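Local atomic coordinates of Ent-copalyl diphosphate synthase (Streptomyces platensis, PDB entry 5BP8), a protein that belongs to the terpene cyclases, with a mainly alpha-helical fold related to that of the squalene-hopene cyclase family. Residues A[82-85]-A[86-90]; A[137-140]-A[141-144]. All coordinates share one frame; numbering follows the deposited sequence.

Overall arrangement
Both contacts are local, each made within one unbroken run of chain, and their centres lie about 12 Å apart on the same side of the protein, each about 30 Å from the centre of the chain. Contact 1 comes first, where helix 72-86 gives way to the loop before helix 98-116; contact 2 follows in the last turns of helix 127-144. The two helices touch through side chains: Leu83 packs on Ile138 and Arg141, while the Arg141 side chain also reaches Thr84 and Ala87. Helix 98-116 touches residues of both contacts. Together they show how two helix ends pack at the periphery of a helical cyclase fold.

Contact 1 (A[82-85]-A[86-90]); sequences LLTE and LARTD
Arg88 turns back over the last turn of helix 72-86, its guanidinium passing across the methyl of Thr84, with Thr84 CG2 3.3 Å from Arg88 NH2, while its edge meets Glu85 OE1. Arg88 NH1 donates to Glu85 OE1 in a salt bridge of 3.0 Å, nearly straight at 163°. The oxygen lies in the guanidinium plane; NH1 approaches it on the anti side, 25° out of the carboxylate plane, the two flat groups being turned 62° apart. Bends in both chains, at chi2 of Glu85 and chi3 of Arg88, bring the charges together. Both groups have further partners: His47 NE2 bonds Glu85 OE1, and the carbonyls of Val38 and Ser39 take NH1 and NH2 of Arg88, which should fix the rotation of the guanidinium.

The backbone bond from Leu86 N to Leu82 O (2.9 Å) is helical, whereas Arg88 N reaches only three residues back, to Glu85 O at 3.1 Å, from above the carbonyl plane and not on a lone pair, as the chain leaves the helix. Water 2 bridges the carboxylates of Glu85 and Asp90, donating to one oxygen of each. Glu85 OE2 and Asp90 OD1 stand 4.0 Å apart, and the water probably eases their repulsion. Around this helix end, Leu82 and Glu85 pack on helix 98-116, Glu85 and Arg88 touch helix 47-57, and Leu83 faces helix 127-144.

Contact 2 (A[137-140]-A[141-144]); sequences DINT and RLAA
The closing turns of helix 127-144, an alpha-helix of the cyclase's helical fold, bring Ile138 and Leu142 together one turn apart on a buried face. Their side chains run side by side and point the same way, with Ile138 CG2 3.8 Å from Leu142 CD1. The methyl branch CG2 of Ile138 lies opposite its backbone N across the CA-CB bond, which turns it along the helix to meet the leucine. Leu109 of helix 98-116 touches both residues, and Leu76 of helix 72-86 adds to the packing around Ile138. Asn139 crosses the same leucine at a slant: Asn139 OD1 lies 3.8 Å from Leu142 CD1, a van der Waals contact, while this oxygen accepts a hydrogen bond from the backbone N of Leu161.

Under the side chains runs the regular pattern of i to i+4 bonds. Arg141 N donates to Asp137 O at 3.0 Å, Ala143 N to Asn139 O at the same length and Leu142 N to Ile138 O at 2.8 Å; the last, Ala144 N to Thr140 O, is longer at 3.3 Å and more bent (139°), Ala144 N being shared with a weak bond to Arg141 O. Asp137 and Arg141 sit one turn apart, but Asp137 OD1 stays 6.7 Å from Arg141 NE. Asp137 OD2 instead forms a salt bridge with Arg198, while the arginine runs on toward helix 72-86. Chi1 sets Arg141 CG 3.2 Å from Asp137 O, and a bend at chi2 (-78°) turns the chain that way. Thr140 OG1 folds back to hydrogen-bond the carbonyl oxygen of Ala136.

Contact 1 (A[82-85]-A[86-90])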
loop_
_atom_site.group_PDB
_atom_site.type_symbol
_atom_site.label_atom_id
_atom_site.label_comp_id
_atom_site.label_asym_id
_atom_site.label_seq_id
_atom_site.Cartn_x
_atom_site.Cartn_y
_atom_site.Cartn_z
ATOM N N LEU A 82 -20.703 10.916 2.734
ATOM C CA LEU A 82 -22.059 10.853 3.279
ATOM C C LEU A 82 -22.764 12.198 3.233
ATOM O O LEU A 82 -23.958 12.256 2.878
ATOM C CB LEU A 82 -22.087 10.261 4.698
ATOM C CG LEU A 82 -21.693 8.768 4.777
ATOM C CD1 LEU A 82 -21.392 8.359 6.217
ATOM C CD2 LEU A 82 -22.767 7.860 4.173
ATOM N N LEU A 83 -22.048 13.280 3.537
ATOM C CA LEU A 83 -22.645 14.620 3.447
ATOM C C LEU A 83 -23.028 14.929 1.991
ATOM O O LEU A 83 -24.119 15.454 1.705
ATOM C CB LEU A 83 -21.713 15.687 4.003
ATOM C CG LEU A 83 -21.519 15.721 5.536
ATOM C CD1 LEU A 83 -20.286 16.520 5.921
ATOM C CD2 LEU A 83 -22.775 16.290 6.208
ATOM N N THR A 84 -22.127 14.614 1.066
ATOM C CA THR A 84 -22.405 14.804 -0.349
ATOM C C THR A 84 -23.633 14.000 -0.794
ATOM O O THR A 84 -24.522 14.558 -1.463
ATOM C CB THR A 84 -21.165 14.486 -1.209
ATOM O OG1 THR A 84 -20.153 15.451 -0.914
ATOM C CG2 THR A 84 -21.484 14.520 -2.694
ATOM N N GLU A 85 -23.709 12.726 -0.414
ATOM C CA GLU A 85 -24.864 11.886 -0.759
ATOM C C GLU A 85 -26.169 12.416 -0.185
ATOM O O GLU A 85 -27.194 12.476 -0.905
ATOM C CB GLU A 85 -24.657 10.457 -0.290
ATOM C CG GLU A 85 -25.823 9.498 -0.502
ATOM C CD GLU A 85 -26.173 9.248 -1.961
ATOM O OE1 GLU A 85 -25.298 9.397 -2.825
ATOM O OE2 GLU A 85 -27.329 8.884 -2.246
ATOM N N LEU A 86 -26.139 12.809 1.091
ATOM C CA LEU A 86 -27.336 13.329 1.772
ATOM C C LEU A 86 -27.842 14.609 1.125
ATOM O O LEU A 86 -29.051 14.865 1.121
ATOM C CB LEU A 86 -27.050 13.551 3.254
ATOM C CG LEU A 86 -27.088 12.255 4.044
ATOM C CD1 LEU A 86 -26.294 12.396 5.333
ATOM C CD2 LEU A 86 -28.530 11.865 4.318
ATOM N N ALA A 87 -26.944 15.383 0.520
ATOM C CA ALA A 87 -27.359 16.614 -0.170
ATOM C C ALA A 87 -27.893 16.411 -1.583
ATOM O O ALA A 87 -28.344 17.377 -2.187
ATOM C CB ALA A 87 -26.207 17.597 -0.224
ATOM N N ARG A 88 -27.804 15.205 -2.141
ATOM C CA ARG A 88 -28.171 15.010 -3.554
ATOM C C ARG A 88 -29.467 14.213 -3.673
ATOM O O ARG A 88 -29.972 13.714 -2.669
ATOM C CB ARG A 88 -27.020 14.348 -4.348
ATOM C CG ARG A 88 -26.693 12.951 -3.915
ATOM C CD ARG A 88 -25.925 12.154 -4.967
ATOM N NE ARG A 88 -24.616 12.698 -5.322
ATOM C CZ ARG A 88 -23.426 12.200 -4.960
ATOM N NH1 ARG A 88 -23.288 11.105 -4.172
ATOM N NH2 ARG A 88 -22.353 12.818 -5.405
ATOM N N THR A 89 -30.018 14.124 -4.891
ATOM C CA THR A 89 -31.117 13.175 -5.175
ATOM C C THR A 89 -30.559 11.741 -5.318
ATOM O O THR A 89 -29.356 11.555 -5.551
ATOM C CB THR A 89 -31.899 13.541 -6.454
ATOM O OG1 THR A 89 -31.039 13.447 -7.598
ATOM C CG2 THR A 89 -32.483 14.949 -6.355
ATOM N N ASP A 90 -31.427 10.741 -5.179
ATOM C CA ASP A 90 -31.004 9.331 -5.188
ATOM C C ASP A 90 -30.582 8.792 -6.568
ATOM O O ASP A 90 -31.200 9.120 -7.581
ATOM C CB ASP A 90 -32.127 8.440 -4.638
ATOM C CG ASP A 90 -32.334 8.608 -3.140
ATOM O OD1 ASP A 90 -31.372 8.971 -2.426
ATOM O OD2 ASP A 90 -33.459 8.348 -2.675
HETATM O O HOH W 1 -29.532 10.841 -1.526
HETATM O O HOH W 2 -29.323 7.127 -1.179
#

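Contact 2 (A[137-140]-A[141-144])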
loop_
_atom_site.group_PDB
_atom_site.type_symbol
_atom_site.label_atom_id
_atom_site.label_comp_id
_atom_site.label_asym_id
_atom_site.label_seq_id
_atom_site.Cartn_x
_atom_site.Cartn_y
_atom_site.Cartn_z
ATOM N N ASP A 137 -14.074 20.412 2.149
ATOM C CA ASP A 137 -15.363 20.022 1.556
ATOM C C ASP A 137 -16.387 19.697 2.634
ATOM O O ASP A 137 -17.568 20.044 2.497
ATOM C CB ASP A 137 -15.205 18.841 0.593
ATOM C CG ASP A 137 -14.665 19.265 -0.782
ATOM O OD1 ASP A 137 -14.729 20.476 -1.113
ATOM O OD2 ASP A 137 -14.233 18.381 -1.546
ATOM N N ILE A 138 -15.938 19.059 3.709
ATOM C CA ILE A 138 -16.830 18.796 4.858
ATOM C C ILE A 138 -17.364 20.116 5.418
ATOM O O ILE A 138 -18.570 20.293 5.578
ATOM C CB ILE A 138 -16.127 17.992 5.961
ATOM C CG1 ILE A 138 -15.910 16.551 5.470
ATOM C CG2 ILE A 138 -16.967 17.998 7.252
ATOM C CD1 ILE A 138 -14.966 15.754 6.354
ATOM N N ASN A 139 -16.481 21.074 5.638
ATOM C CA ASN A 139 -16.924 22.341 6.182
ATOM C C ASN A 139 -17.897 23.068 5.254
ATOM O O ASN A 139 -18.863 23.654 5.724
ATOM C CB ASN A 139 -15.732 23.217 6.567
ATOM C CG ASN A 139 -15.109 22.762 7.850
ATOM O OD1 ASN A 139 -15.817 22.269 8.741
ATOM N ND2 ASN A 139 -13.790 22.914 7.976
ATOM N N THR A 140 -17.677 22.969 3.953
ATOM C CA THR A 140 -18.623 23.512 2.984
ATOM C C THR A 140 -19.992 22.876 3.116
ATOM O O THR A 140 -21.028 23.590 3.144
ATOM C CB THR A 140 -18.055 23.386 1.552
ATOM O OG1 THR A 140 -16.868 24.186 1.485
ATOM C CG2 THR A 140 -19.036 23.868 0.526
ATOM N N ARG A 141 -20.020 21.548 3.223
ATOM C CA ARG A 141 -21.278 20.833 3.385
ATOM C C ARG A 141 -21.968 21.168 4.706
ATOM O O ARG A 141 -23.188 21.294 4.740
ATOM C CB ARG A 141 -21.083 19.324 3.298
ATOM C CG ARG A 141 -20.526 18.847 1.971
ATOM C CD ARG A 141 -21.567 18.808 0.898
ATOM N NE ARG A 141 -20.971 18.316 -0.342
ATOM C CZ ARG A 141 -21.573 18.372 -1.529
ATOM N NH1 ARG A 141 -22.802 18.903 -1.656
ATOM N NH2 ARG A 141 -20.934 17.909 -2.602
ATOM N N LEU A 142 -21.189 21.314 5.781
ATOM C CA LEU A 142 -21.749 21.670 7.088
ATOM C C LEU A 142 -22.399 23.042 7.076
ATOM O O LEU A 142 -23.455 23.256 7.717
ATOM C CB LEU A 142 -20.672 21.630 8.179
ATOM C CG LEU A 142 -20.142 20.232 8.504
ATOM C CD1 LEU A 142 -19.017 20.289 9.530
ATOM C CD2 LEU A 142 -21.232 19.309 9.003
ATOM N N ALA A 143 -21.776 23.976 6.366
ATOM C CA ALA A 143 -22.325 25.342 6.272
ATOM C C ALA A 143 -23.659 25.326 5.546
ATOM O O ALA A 143 -24.523 26.142 5.839
ATOM C CB ALA A 143 -21.353 26.277 5.561
ATOM N N ALA A 144 -23.821 24.402 4.607
ATOM C CA ALA A 144 -25.040 24.291 3.797
ATOM C C ALA A 144 -26.147 23.487 4.451
ATOM O O ALA A 144 -27.279 23.546 3.995
ATOM C CB ALA A 144 -24.714 23.685 2.442
#